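PDB 1VBL: pectate lyase 47 from Bacillus sp. TS-47, which probably cleaves pectate, the de-esterified polygalacturonate of pectin, by beta-elimination, and binds calcium. Local coordinates for residues 130-135 with 153-158; 197-202 with 238-243; 303-308 with 331-336; 247-252 with 278-283. All blocks are in the same frame, centred on the assembly; numbering follows the deposited sequence.

Interaction 1 of 4, residues 130-135 with 153-158; sequences VGSNTS and KNVDNV
Asn157 donates from ND2 to Asn133 OD1 at 3.0 Å. The bond is nearly straight (172°) and lies in the carbonyl plane of Asn133, on a lone pair, although the two amide planes are turned 69° apart. Asn133 ND2 goes on to Ser56 O and Asn157 OD1 to Thr22 N, so both amides are fixed in rotation. The tight part is the valine cluster, where Val130 CG1 meets Val158 CG1 at 3.9 Å. Val155 CG1, set beside its own backbone N (chi1 -67°), is thereby turned onto Val130 O at 3.4 Å. The looser side is at Ser132, partly exposed, whose OG accepts from Asp156 N at 2.9 Å; a water bonded to this OG donates to Asp156 OD1, while Asp156 OD2 is bonded to Ser198 OG. An alanine in place of Asn133 removes the acceptor for Asn157 ND2 and the donor to Ser56, and would probably leave the Asn157 amide less firmly set. The backbone bond from Asn133 N to Asp156 O (3.1 Å) joins the two bends. Asparagines at matching corners of successive coils, bonded amide to amide and with left-handed backbone angles (positive phi), are characteristic of the parallel beta-helix of pectate lyases.

Interaction 2 of 4, residues 197-202 with 238-243; sequences SSHIWI and SDFITI
Phe240 CB sits over the centre of the His199 ring, 4.1 Å from its centroid and almost on the ring normal, a CH-pi contact. The two rings themselves meet obliquely, their planes 38° apart, and His199 CE1 comes to 3.7 Å from Phe240 CD1. Further along, Trp201 and Thr242 lie side by side and point the same way. The indole takes this course because its CG is anti to the backbone N (chi1 -176°), which brings CD1 to 3.7 Å from Thr242 CG2, while Thr242 O meets the indole at its edge, in the ring plane. On the face shared by Ile200, Ile202, Ile241 and Ile243, Ile200 CB packs on Ile241 CG2 at 4.3 Å.

Parallel backbone bonding holds these pairs in register: Thr242 N donates to Ile200 O (3.0 Å), and Ile202 N to Thr242 O (2.9 Å). Before the corner, Asp239 N donates to Ser197 O at 2.9 Å. In the next shell, Asp239 OD2 lies 3.5 Å above the Phe240 ring plane, toward the rim, placed there by a salt bridge to Arg271 and a bond with His269. His199 NE2 is bonded to Tyr17 O and Trp201 NE1 to Ser244 OG, whereas the isoleucines pack across the interior against Ile192 and Ile194 of strand 192-195 and Leu232 and Ile234 of strand 232-235. Aliphatic side chains stacked inside from coil to coil, with positive-phi residues such as His199 and Phe240 repeated at the same corner of successive coils, mark the parallel beta-helix.

Interaction 3 of 4, residues 303-308 with 331-336; sequences FSNLAD and SFDWDI
The Trp334 indole lies between Phe332 of its own segment and Asn305 of the other: Phe332 CD1 is 3.6 Å above one face, and Asn305 CB is 3.5 Å above the opposite face, both toward the rim. The Asn305 amide slides past the indole nearly parallel to it (8° between planes). Asp333 OD2 stands at the indole edge, in plane. Phe332 is covered in turn, with Ile336 CG2 over the centre of one face, Phe303 CD1 over the other, and Trp334 CZ3 at its edge. The Phe303 and Phe332 rings are offset, with little ring-on-ring overlap, their centroids 5.0 Å apart and planes 21° from parallel.

Beside the rings one carboxylate grips the bend with both oxygens. Ser304 OG donates to Asp333 OD1 (2.6 Å) from the syn side, and Asn305 N meets the syn lone pair of Asp333 OD2 at 2.9 Å. Asp333 CG reaches there from between its own backbone N and carbonyl carbon (chi1 65°). The bend is a type I turn from Ser304 to Ala307, entered straight after Phe303 N bonds to Ser331 O (2.9 Å).

Trimming Phe303 to an alanine removes the ring that covers this face of Phe332 and is likely to open a gap there, leaving Phe332 freer to shift. Phe311 meets Phe332 edge-to-face, Asn281 bonds to Ser304 N, and Leu361 of strand 351-361 packs on Phe332, so the contact closes the ends of strands 293-303 and 322-332 between coils on either side.

Interaction 4 of 4, residues 247-252 with 278-283; sequences VFTNHD and YYKNVT
Phe248 and Tyr279 form one step in a row of aromatic rings buried in the parallel beta-helix, extended by Phe207 on one side and Tyr301 on the other. Their planes are 13° from parallel, but the rings are displaced so far that one hardly covers the other, and Phe248 CD1 reaches Tyr279 CE2 at 3.5 Å. Both rings leave the strands alike, with CG beside the backbone N (chi1 -62° and -63°). The parallel strands beneath are bonded closely: Phe248 N to Tyr278 O is 2.8 Å, and Lys280 N to Phe248 O 2.9 Å.

On the other face Thr249 OG1 donates to Lys280 O at 2.7 Å, from above the carbonyl plane instead of along a lone pair. At the corner Asn250 and Asn281 lie side by side and share a water, which donates to Asn250 OD1 (2.7 Å) and accepts from Asn281 ND2 (2.9 Å); Asn281 OD1 takes a bond from Ser304 N. Past it, Thr283 N donates to His251 O at 3.1 Å. The His251 ring, bonded to Asp209 through ND1, lies about 6 Å from the side chain of the calcium ligand Asp229. Rows of aromatic side chains inside and paired asparagines at a positive-phi corner are the marks of a pectate lyase beta-helix, here beside the calcium site.

All four contacts join parallel strands of successive coils of one beta-helix. Interactions 1 and 2 follow each other across the coils: Asp156 OD2 meets Ser198 OG, and strands 156-161 and 200-208 are neighbours. Interactions 2 and 4 share strand 239-251, touching through Ile243 and Phe248. Interaction 2 is the most buried, and its interior face is aliphatic where that of 4 is aromatic. Interactions 1, 3 and 4 are partly buried, and add polar corners or turns to their apolar faces: amides and water at the corners of 1 and 4, a carboxylate gripping a turn in 3. Interactions 3 and 4 meet through Asn281 and Ser304, and of these two, 4 is the one near the calcium site.

Interaction 1 of 4, residues 130-135 with 153-158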
loop_
_atom_site.group_PDB
_atom_site.type_symbol
_atom_site.label_atom_id
_atom_site.label_comp_id
_atom_site.label_asym_id
_atom_site.label_seq_id
_atom_site.Cartn_x
_atom_site.Cartn_y
_atom_site.Cartn_z
ATOM N N VAL A 130 -4.431 -5.582 -13.954
ATOM C CA VAL A 130 -3.971 -4.519 -14.843
ATOM C C VAL A 130 -2.855 -5.075 -15.719
ATOM O O VAL A 130 -1.879 -5.635 -15.215
ATOM C CB VAL A 130 -3.428 -3.300 -14.049
ATOM C CG1 VAL A 130 -3.000 -2.194 -15.016
ATOM C CG2 VAL A 130 -4.495 -2.777 -13.098
ATOM N N GLY A 131 -3.006 -4.935 -17.033
ATOM C CA GLY A 131 -1.994 -5.434 -17.947
ATOM C C GLY A 131 -0.834 -4.467 -18.109
ATOM O O GLY A 131 -0.872 -3.349 -17.593
ATOM N N SER A 132 0.200 -4.895 -18.827
ATOM C CA SER A 132 1.372 -4.056 -19.063
ATOM C C SER A 132 1.035 -2.856 -19.946
ATOM O O SER A 132 0.052 -2.878 -20.689
ATOM C CB SER A 132 2.484 -4.877 -19.726
ATOM O OG SER A 132 2.937 -5.909 -18.869
ATOM N N ASN A 133 1.860 -1.817 -19.860
ATOM C CA ASN A 133 1.676 -0.602 -20.652
ATOM C C ASN A 133 0.293 -0.000 -20.445
ATOM O O ASN A 133 -0.444 0.264 -21.402
ATOM C CB ASN A 133 1.900 -0.916 -22.131
ATOM C CG ASN A 133 3.176 -1.689 -22.362
ATOM O OD1 ASN A 133 4.242 -1.298 -21.884
ATOM N ND2 ASN A 133 3.079 -2.795 -23.090
ATOM N N THR A 134 -0.046 0.233 -19.185
ATOM C CA THR A 134 -1.342 0.786 -18.848
ATOM C C THR A 134 -1.214 2.022 -17.972
ATOM O O THR A 134 -0.359 2.086 -17.088
ATOM C CB THR A 134 -2.202 -0.247 -18.076
ATOM O OG1 THR A 134 -2.263 -1.474 -18.815
ATOM C CG2 THR A 134 -3.618 0.288 -17.863
ATOM N N SER A 135 -2.057 3.008 -18.242
ATOM C CA SER A 135 -2.103 4.219 -17.441
ATOM C C SER A 135 -3.552 4.347 -16.993
ATOM O O SER A 135 -4.454 4.448 -17.823
ATOM C CB SER A 135 -1.707 5.461 -18.253
ATOM O OG SER A 135 -0.303 5.537 -18.448
ATOM N N LYS A 153 -0.044 -7.645 -11.365
ATOM C CA LYS A 153 0.680 -8.903 -11.264
ATOM C C LYS A 153 1.365 -9.395 -12.535
ATOM O O LYS A 153 0.730 -9.558 -13.577
ATOM C CB LYS A 153 -0.276 -9.984 -10.758
ATOM C CG LYS A 153 0.379 -11.325 -10.497
ATOM C CD LYS A 153 -0.608 -12.279 -9.852
ATOM C CE LYS A 153 0.053 -13.581 -9.441
ATOM N NZ LYS A 153 -0.887 -14.411 -8.635
ATOM N N ASN A 154 2.667 -9.649 -12.418
ATOM C CA ASN A 154 3.483 -10.135 -13.522
ATOM C C ASN A 154 3.410 -9.266 -14.770
ATOM O O ASN A 154 3.431 -9.770 -15.892
ATOM C CB ASN A 154 3.097 -11.577 -13.874
ATOM C CG ASN A 154 3.324 -12.534 -12.722
ATOM O OD1 ASN A 154 4.412 -12.582 -12.146
ATOM N ND2 ASN A 154 2.300 -13.306 -12.380
ATOM N N VAL A 155 3.324 -7.955 -14.576
ATOM C CA VAL A 155 3.274 -7.041 -15.709
ATOM C C VAL A 155 4.363 -5.988 -15.577
ATOM O O VAL A 155 5.104 -5.972 -14.592
ATOM C CB VAL A 155 1.893 -6.352 -15.819
ATOM C CG1 VAL A 155 0.840 -7.383 -16.169
ATOM C CG2 VAL A 155 1.539 -5.654 -14.510
ATOM N N ASP A 156 4.477 -5.123 -16.577
ATOM C CA ASP A 156 5.486 -4.073 -16.546
ATOM C C ASP A 156 4.943 -2.788 -17.134
ATOM O O ASP A 156 4.030 -2.808 -17.959
ATOM C CB ASP A 156 6.730 -4.471 -17.358
ATOM C CG ASP A 156 7.291 -5.823 -16.962
ATOM O OD1 ASP A 156 6.771 -6.852 -17.443
ATOM O OD2 ASP A 156 8.252 -5.857 -16.165
ATOM N N ASN A 157 5.512 -1.671 -16.694
ATOM C CA ASN A 157 5.155 -0.361 -17.211
ATOM C C ASN A 157 3.708 0.049 -16.973
ATOM O O ASN A 157 2.884 0.056 -17.895
ATOM C CB ASN A 157 5.479 -0.334 -18.708
ATOM C CG ASN A 157 5.522 1.056 -19.260
ATOM O OD1 ASN A 157 5.949 1.985 -18.577
ATOM N ND2 ASN A 157 5.102 1.213 -20.511
ATOM N N VAL A 158 3.411 0.421 -15.732
ATOM C CA VAL A 158 2.065 0.812 -15.346
ATOM C C VAL A 158 2.077 2.110 -14.545
ATOM O O VAL A 158 2.913 2.301 -13.663
ATOM C CB VAL A 158 1.397 -0.295 -14.497
ATOM C CG1 VAL A 158 0.010 0.147 -14.039
ATOM C CG2 VAL A 158 1.307 -1.575 -15.310
HETATM O O HOH W 1 -1.672 -8.025 -13.570
HETATM O O HOH W 2 5.020 -7.278 -19.900
#

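Interaction 2 of 4, residues 197-202 with 238-243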
loop_
_atom_site.group_PDB
_atom_site.type_symbol
_atom_site.label_atom_id
_atom_site.label_comp_id
_atom_site.label_asym_id
_atom_site.label_seq_id
_atom_site.Cartn_x
_atom_site.Cartn_y
_atom_site.Cartn_z
ATOM N N SER A 197 6.031 -7.479 -10.607
ATOM C CA SER A 197 5.948 -6.470 -11.652
ATOM C C SER A 197 7.028 -5.408 -11.520
ATOM O O SER A 197 7.536 -5.161 -10.428
ATOM C CB SER A 197 4.572 -5.810 -11.616
ATOM O OG SER A 197 3.552 -6.782 -11.758
ATOM N N SER A 198 7.372 -4.773 -12.635
ATOM C CA SER A 198 8.397 -3.738 -12.612
ATOM C C SER A 198 7.979 -2.488 -13.377
ATOM O O SER A 198 7.051 -2.519 -14.186
ATOM C CB SER A 198 9.713 -4.276 -13.180
ATOM O OG SER A 198 9.620 -4.476 -14.577
ATOM N N HIS A 199 8.684 -1.391 -13.111
ATOM C CA HIS A 199 8.413 -0.101 -13.736
ATOM C C HIS A 199 6.976 0.337 -13.504
ATOM O O HIS A 199 6.167 0.423 -14.431
ATOM C CB HIS A 199 8.740 -0.147 -15.231
ATOM C CG HIS A 199 10.205 -0.247 -15.510
ATOM N ND1 HIS A 199 10.850 -1.453 -15.680
ATOM C CD2 HIS A 199 11.166 0.704 -15.566
ATOM C CE1 HIS A 199 12.146 -1.240 -15.830
ATOM N NE2 HIS A 199 12.364 0.061 -15.763
ATOM N N ILE A 200 6.673 0.617 -12.242
ATOM C CA ILE A 200 5.340 1.043 -11.843
ATOM C C ILE A 200 5.437 2.399 -11.162
ATOM O O ILE A 200 6.272 2.598 -10.285
ATOM C CB ILE A 200 4.712 0.054 -10.838
ATOM C CG1 ILE A 200 4.879 -1.388 -11.332
ATOM C CG2 ILE A 200 3.243 0.400 -10.620
ATOM C CD1 ILE A 200 4.207 -1.689 -12.662
ATOM N N TRP A 201 4.583 3.328 -11.570
ATOM C CA TRP A 201 4.570 4.658 -10.980
ATOM C C TRP A 201 3.204 4.909 -10.363
ATOM O O TRP A 201 2.193 4.918 -11.063
ATOM C CB TRP A 201 4.873 5.710 -12.049
ATOM C CG TRP A 201 4.970 7.118 -11.532
ATOM C CD1 TRP A 201 5.422 7.519 -10.302
ATOM C CD2 TRP A 201 4.687 8.314 -12.265
ATOM N NE1 TRP A 201 5.441 8.892 -10.230
ATOM C CE2 TRP A 201 4.994 9.405 -11.420
ATOM C CE3 TRP A 201 4.206 8.574 -13.557
ATOM C CZ2 TRP A 201 4.836 10.737 -11.826
ATOM C CZ3 TRP A 201 4.049 9.899 -13.961
ATOM C CH2 TRP A 201 4.365 10.963 -13.097
ATOM N N ILE A 202 3.185 5.080 -9.044
ATOM C CA ILE A 202 1.959 5.350 -8.294
ATOM C C ILE A 202 2.115 6.791 -7.835
ATOM O O ILE A 202 2.902 7.076 -6.939
ATOM C CB ILE A 202 1.853 4.425 -7.073
ATOM C CG1 ILE A 202 1.958 2.959 -7.522
ATOM C CG2 ILE A 202 0.555 4.703 -6.317
ATOM C CD1 ILE A 202 0.935 2.554 -8.574
ATOM N N SER A 238 9.042 -7.805 -7.289
ATOM C CA SER A 238 8.649 -6.609 -8.027
ATOM C C SER A 238 9.906 -5.746 -8.025
ATOM O O SER A 238 10.779 -5.925 -7.174
ATOM C CB SER A 238 7.498 -5.888 -7.325
ATOM O OG SER A 238 6.314 -6.661 -7.407
ATOM N N ASP A 239 10.016 -4.809 -8.955
ATOM C CA ASP A 239 11.236 -4.014 -9.016
ATOM C C ASP A 239 11.006 -2.707 -9.763
ATOM O O ASP A 239 10.091 -2.608 -10.577
ATOM C CB ASP A 239 12.305 -4.840 -9.746
ATOM C CG ASP A 239 13.710 -4.593 -9.234
ATOM O OD1 ASP A 239 13.889 -3.823 -8.271
ATOM O OD2 ASP A 239 14.648 -5.191 -9.806
ATOM N N PHE A 240 11.846 -1.715 -9.484
ATOM C CA PHE A 240 11.774 -0.419 -10.156
ATOM C C PHE A 240 10.403 0.232 -10.028
ATOM O O PHE A 240 9.636 0.321 -10.991
ATOM C CB PHE A 240 12.154 -0.610 -11.625
ATOM C CG PHE A 240 13.476 -1.303 -11.808
ATOM C CD1 PHE A 240 13.584 -2.434 -12.614
ATOM C CD2 PHE A 240 14.607 -0.846 -11.143
ATOM C CE1 PHE A 240 14.802 -3.103 -12.749
ATOM C CE2 PHE A 240 15.830 -1.507 -11.271
ATOM C CZ PHE A 240 15.926 -2.636 -12.074
ATOM N N ILE A 241 10.121 0.707 -8.822
ATOM C CA ILE A 241 8.848 1.328 -8.506
ATOM C C ILE A 241 9.040 2.710 -7.892
ATOM O O ILE A 241 9.946 2.909 -7.093
ATOM C CB ILE A 241 8.085 0.456 -7.492
ATOM C CG1 ILE A 241 7.928 -0.960 -8.055
ATOM C CG2 ILE A 241 6.740 1.083 -7.157
ATOM C CD1 ILE A 241 7.322 -1.937 -7.075
ATOM N N THR A 242 8.191 3.657 -8.279
ATOM C CA THR A 242 8.243 5.001 -7.717
ATOM C C THR A 242 6.869 5.338 -7.145
ATOM O O THR A 242 5.857 5.272 -7.843
ATOM C CB THR A 242 8.640 6.064 -8.768
ATOM O OG1 THR A 242 10.011 5.873 -9.146
ATOM C CG2 THR A 242 8.481 7.476 -8.187
ATOM N N ILE A 243 6.850 5.675 -5.860
ATOM C CA ILE A 243 5.632 6.029 -5.132
ATOM C C ILE A 243 5.812 7.485 -4.723
ATOM O O ILE A 243 6.585 7.793 -3.809
ATOM C CB ILE A 243 5.486 5.141 -3.878
ATOM C CG1 ILE A 243 5.382 3.672 -4.304
ATOM C CG2 ILE A 243 4.275 5.569 -3.060
ATOM C CD1 ILE A 243 5.383 2.699 -3.147
#

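Interaction 3 of 4, residues 303-308 with 331-336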
loop_
_atom_site.group_PDB
_atom_site.type_symbol
_atom_site.label_atom_id
_atom_site.label_comp_id
_atom_site.label_asym_id
_atom_site.label_seq_id
_atom_site.Cartn_x
_atom_site.Cartn_y
_atom_site.Cartn_z
ATOM N N PHE A 303 1.013 12.549 12.908
ATOM C CA PHE A 303 0.180 11.719 13.766
ATOM C C PHE A 303 -0.420 12.451 14.957
ATOM O O PHE A 303 0.230 13.284 15.587
ATOM C CB PHE A 303 0.990 10.522 14.277
ATOM C CG PHE A 303 1.769 9.810 13.203
ATOM C CD1 PHE A 303 3.065 10.209 12.885
ATOM C CD2 PHE A 303 1.202 8.748 12.497
ATOM C CE1 PHE A 303 3.791 9.562 11.884
ATOM C CE2 PHE A 303 1.916 8.096 11.495
ATOM C CZ PHE A 303 3.217 8.504 11.188
ATOM N N SER A 304 -1.671 12.119 15.255
ATOM C CA SER A 304 -2.385 12.696 16.387
ATOM C C SER A 304 -2.840 11.545 17.274
ATOM O O SER A 304 -3.384 10.556 16.784
ATOM C CB SER A 304 -3.608 13.482 15.913
ATOM O OG SER A 304 -4.417 13.849 17.020
ATOM N N ASN A 305 -2.616 11.671 18.577
ATOM C CA ASN A 305 -3.023 10.625 19.503
ATOM C C ASN A 305 -4.543 10.551 19.629
ATOM O O ASN A 305 -5.075 9.717 20.358
ATOM C CB ASN A 305 -2.369 10.836 20.877
ATOM C CG ASN A 305 -2.727 12.173 21.512
ATOM O OD1 ASN A 305 -2.202 12.521 22.572
ATOM N ND2 ASN A 305 -3.613 12.921 20.879
ATOM N N LEU A 306 -5.237 11.421 18.901
ATOM C CA LEU A 306 -6.695 11.440 18.915
ATOM C C LEU A 306 -7.238 10.665 17.718
ATOM O O LEU A 306 -8.444 10.444 17.603
ATOM C CB LEU A 306 -7.212 12.882 18.862
ATOM C CG LEU A 306 -6.843 13.780 20.044
ATOM C CD1 LEU A 306 -7.330 15.206 19.794
ATOM C CD2 LEU A 306 -7.461 13.213 21.313
ATOM N N ALA A 307 -6.341 10.252 16.829
ATOM C CA ALA A 307 -6.742 9.510 15.639
ATOM C C ALA A 307 -7.292 8.129 15.984
ATOM O O ALA A 307 -6.880 7.505 16.964
ATOM C CB ALA A 307 -5.556 9.373 14.683
ATOM N N ASP A 308 -8.228 7.664 15.165
ATOM C CA ASP A 308 -8.842 6.353 15.348
ATOM C C ASP A 308 -7.770 5.272 15.221
ATOM O O ASP A 308 -7.861 4.211 15.838
ATOM C CB ASP A 308 -9.911 6.133 14.278
ATOM C CG ASP A 308 -11.113 7.037 14.451
ATOM O OD1 ASP A 308 -11.890 7.172 13.481
ATOM O OD2 ASP A 308 -11.288 7.600 15.552
ATOM N N SER A 331 5.809 14.703 12.469
ATOM C CA SER A 331 5.079 15.570 13.384
ATOM C C SER A 331 4.159 14.715 14.251
ATOM O O SER A 331 3.390 13.909 13.735
ATOM C CB SER A 331 4.245 16.585 12.600
ATOM O OG SER A 331 3.525 17.434 13.474
ATOM N N PHE A 332 4.255 14.888 15.566
ATOM C CA PHE A 332 3.425 14.152 16.521
ATOM C C PHE A 332 2.823 15.185 17.474
ATOM O O PHE A 332 3.484 16.164 17.809
ATOM C CB PHE A 332 4.282 13.174 17.335
ATOM C CG PHE A 332 4.836 12.024 16.535
ATOM C CD1 PHE A 332 4.139 10.822 16.446
ATOM C CD2 PHE A 332 6.068 12.134 15.896
ATOM C CE1 PHE A 332 4.664 9.741 15.734
ATOM C CE2 PHE A 332 6.603 11.061 15.182
ATOM C CZ PHE A 332 5.901 9.861 15.101
ATOM N N ASP A 333 1.583 14.983 17.913
ATOM C CA ASP A 333 0.995 15.950 18.829
ATOM C C ASP A 333 1.104 15.507 20.283
ATOM O O ASP A 333 0.402 16.017 21.162
ATOM C CB ASP A 333 -0.458 16.275 18.449
ATOM C CG ASP A 333 -1.392 15.092 18.583
ATOM O OD1 ASP A 333 -2.579 15.265 18.232
ATOM O OD2 ASP A 333 -0.965 14.008 19.029
ATOM N N TRP A 334 2.004 14.556 20.523
ATOM C CA TRP A 334 2.281 14.060 21.865
ATOM C C TRP A 334 3.782 13.771 21.929
ATOM O O TRP A 334 4.433 13.603 20.894
ATOM C CB TRP A 334 1.440 12.814 22.175
ATOM C CG TRP A 334 1.927 11.507 21.606
ATOM C CD1 TRP A 334 2.713 10.584 22.234
ATOM C CD2 TRP A 334 1.596 10.949 20.327
ATOM N NE1 TRP A 334 2.885 9.480 21.430
ATOM C CE2 TRP A 334 2.210 9.678 20.254
ATOM C CE3 TRP A 334 0.837 11.398 19.237
ATOM C CZ2 TRP A 334 2.088 8.847 19.132
ATOM C CZ3 TRP A 334 0.715 10.568 18.119
ATOM C CH2 TRP A 334 1.340 9.307 18.079
ATOM N N ASP A 335 4.332 13.740 23.138
ATOM C CA ASP A 335 5.763 13.513 23.332
ATOM C C ASP A 335 6.187 12.056 23.196
ATOM O O ASP A 335 6.627 11.425 24.155
ATOM C CB ASP A 335 6.189 14.067 24.696
ATOM C CG ASP A 335 6.324 15.586 24.692
ATOM O OD1 ASP A 335 6.206 16.207 25.769
ATOM O OD2 ASP A 335 6.570 16.158 23.609
ATOM N N ILE A 336 6.072 11.537 21.982
ATOM C CA ILE A 336 6.435 10.157 21.705
ATOM C C ILE A 336 7.937 9.939 21.836
ATOM O O ILE A 336 8.733 10.855 21.645
ATOM C CB ILE A 336 6.001 9.745 20.277
ATOM C CG1 ILE A 336 6.209 8.240 20.073
ATOM C CG2 ILE A 336 6.810 10.522 19.244
ATOM C CD1 ILE A 336 5.747 7.727 18.715
HETATM O O HOH W 3 0.740 16.178 14.546
#

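Interaction 4 of 4, residues 247-252 with 278-283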
loop_
_atom_site.group_PDB
_atom_site.type_symbol
_atom_site.label_atom_id
_atom_site.label_comp_id
_atom_site.label_asym_id
_atom_site.label_seq_id
_atom_site.Cartn_x
_atom_site.Cartn_y
_atom_site.Cartn_z
ATOM N N VAL A 247 -1.242 10.397 -0.727
ATOM C CA VAL A 247 -1.680 10.614 0.637
ATOM C C VAL A 247 -2.089 9.237 1.152
ATOM O O VAL A 247 -2.803 8.508 0.468
ATOM C CB VAL A 247 -2.913 11.548 0.721
ATOM C CG1 VAL A 247 -3.492 11.505 2.135
ATOM C CG2 VAL A 247 -2.520 12.979 0.373
ATOM N N PHE A 248 -1.598 8.876 2.332
ATOM C CA PHE A 248 -1.947 7.613 2.970
ATOM C C PHE A 248 -2.480 8.035 4.330
ATOM O O PHE A 248 -1.737 8.548 5.164
ATOM C CB PHE A 248 -0.719 6.717 3.156
ATOM C CG PHE A 248 -0.057 6.323 1.873
ATOM C CD1 PHE A 248 0.991 7.079 1.355
ATOM C CD2 PHE A 248 -0.486 5.199 1.172
ATOM C CE1 PHE A 248 1.604 6.721 0.151
ATOM C CE2 PHE A 248 0.119 4.833 -0.030
ATOM C CZ PHE A 248 1.165 5.595 -0.542
ATOM N N THR A 249 -3.773 7.832 4.557
ATOM C CA THR A 249 -4.360 8.245 5.815
ATOM C C THR A 249 -5.430 7.275 6.296
ATOM O O THR A 249 -5.971 6.486 5.510
ATOM C CB THR A 249 -4.972 9.669 5.669
ATOM O OG1 THR A 249 -5.351 10.175 6.954
ATOM C CG2 THR A 249 -6.196 9.627 4.764
ATOM N N ASN A 250 -5.715 7.337 7.594
ATOM C CA ASN A 250 -6.734 6.501 8.230
ATOM C C ASN A 250 -6.678 5.061 7.743
ATOM O O ASN A 250 -7.608 4.562 7.101
ATOM C CB ASN A 250 -8.125 7.086 7.967
ATOM C CG ASN A 250 -8.256 8.517 8.462
ATOM O OD1 ASN A 250 -7.645 8.898 9.459
ATOM N ND2 ASN A 250 -9.068 9.310 7.775
ATOM N N HIS A 251 -5.580 4.394 8.074
ATOM C CA HIS A 251 -5.362 3.017 7.667
ATOM C C HIS A 251 -4.316 2.410 8.589
ATOM O O HIS A 251 -3.456 3.114 9.113
ATOM C CB HIS A 251 -4.861 2.983 6.221
ATOM C CG HIS A 251 -4.714 1.602 5.658
ATOM N ND1 HIS A 251 -5.787 0.864 5.206
ATOM C CD2 HIS A 251 -3.617 0.830 5.465
ATOM C CE1 HIS A 251 -5.357 -0.304 4.755
ATOM N NE2 HIS A 251 -4.045 -0.349 4.902
ATOM N N ASP A 252 -4.381 1.097 8.765
ATOM C CA ASP A 252 -3.448 0.396 9.634
ATOM C C ASP A 252 -2.111 0.069 8.952
ATOM O O ASP A 252 -1.123 0.788 9.132
ATOM C CB ASP A 252 -4.119 -0.884 10.158
ATOM C CG ASP A 252 -3.208 -1.703 11.042
ATOM O OD1 ASP A 252 -2.153 -1.183 11.454
ATOM O OD2 ASP A 252 -3.553 -2.870 11.332
ATOM N N TYR A 278 2.327 11.885 1.861
ATOM C CA TYR A 278 1.757 12.425 3.083
ATOM C C TYR A 278 1.149 11.272 3.883
ATOM O O TYR A 278 0.113 10.728 3.498
ATOM C CB TYR A 278 0.678 13.441 2.699
ATOM C CG TYR A 278 0.122 14.322 3.801
ATOM C CD1 TYR A 278 -0.761 15.354 3.485
ATOM C CD2 TYR A 278 0.453 14.126 5.146
ATOM C CE1 TYR A 278 -1.303 16.172 4.467
ATOM C CE2 TYR A 278 -0.091 14.946 6.148
ATOM C CZ TYR A 278 -0.971 15.968 5.792
ATOM O OH TYR A 278 -1.525 16.795 6.744
ATOM N N TYR A 279 1.812 10.883 4.972
ATOM C CA TYR A 279 1.305 9.818 5.833
ATOM C C TYR A 279 0.644 10.515 7.013
ATOM O O TYR A 279 1.310 11.195 7.795
ATOM C CB TYR A 279 2.438 8.915 6.335
ATOM C CG TYR A 279 3.161 8.178 5.232
ATOM C CD1 TYR A 279 4.240 8.762 4.572
ATOM C CD2 TYR A 279 2.748 6.906 4.828
ATOM C CE1 TYR A 279 4.894 8.104 3.541
ATOM C CE2 TYR A 279 3.394 6.237 3.789
ATOM C CZ TYR A 279 4.468 6.844 3.152
ATOM O OH TYR A 279 5.129 6.196 2.135
ATOM N N LYS A 280 -0.668 10.350 7.133
ATOM C CA LYS A 280 -1.413 11.002 8.199
ATOM C C LYS A 280 -2.315 10.050 8.967
ATOM O O LYS A 280 -3.241 9.453 8.413
ATOM C CB LYS A 280 -2.250 12.147 7.619
ATOM C CG LYS A 280 -3.083 12.905 8.654
ATOM C CD LYS A 280 -3.778 14.101 8.016
ATOM C CE LYS A 280 -4.665 14.838 9.011
ATOM N NZ LYS A 280 -3.910 15.335 10.194
ATOM N N ASN A 281 -2.032 9.922 10.255
ATOM C CA ASN A 281 -2.812 9.066 11.122
ATOM C C ASN A 281 -2.953 7.641 10.595
ATOM O O ASN A 281 -4.066 7.135 10.403
ATOM C CB ASN A 281 -4.186 9.706 11.368
ATOM C CG ASN A 281 -4.073 11.057 12.060
ATOM O OD1 ASN A 281 -3.167 11.266 12.863
ATOM N ND2 ASN A 281 -4.991 11.971 11.760
ATOM N N VAL A 282 -1.806 7.014 10.341
ATOM C CA VAL A 282 -1.763 5.626 9.902
ATOM C C VAL A 282 -1.008 4.888 11.010
ATOM O O VAL A 282 -0.402 5.517 11.880
ATOM C CB VAL A 282 -1.068 5.462 8.530
ATOM C CG1 VAL A 282 -1.990 5.988 7.429
ATOM C CG2 VAL A 282 0.261 6.215 8.508
ATOM N N THR A 283 -1.027 3.562 10.985
ATOM C CA THR A 283 -0.411 2.802 12.063
ATOM C C THR A 283 0.993 2.234 11.890
ATOM O O THR A 283 1.850 2.438 12.752
ATOM C CB THR A 283 -1.345 1.641 12.476
ATOM O OG1 THR A 283 -2.623 2.175 12.843
ATOM C CG2 THR A 283 -0.764 0.864 13.649
HETATM O O HOH W 4 -7.310 11.490 10.100
#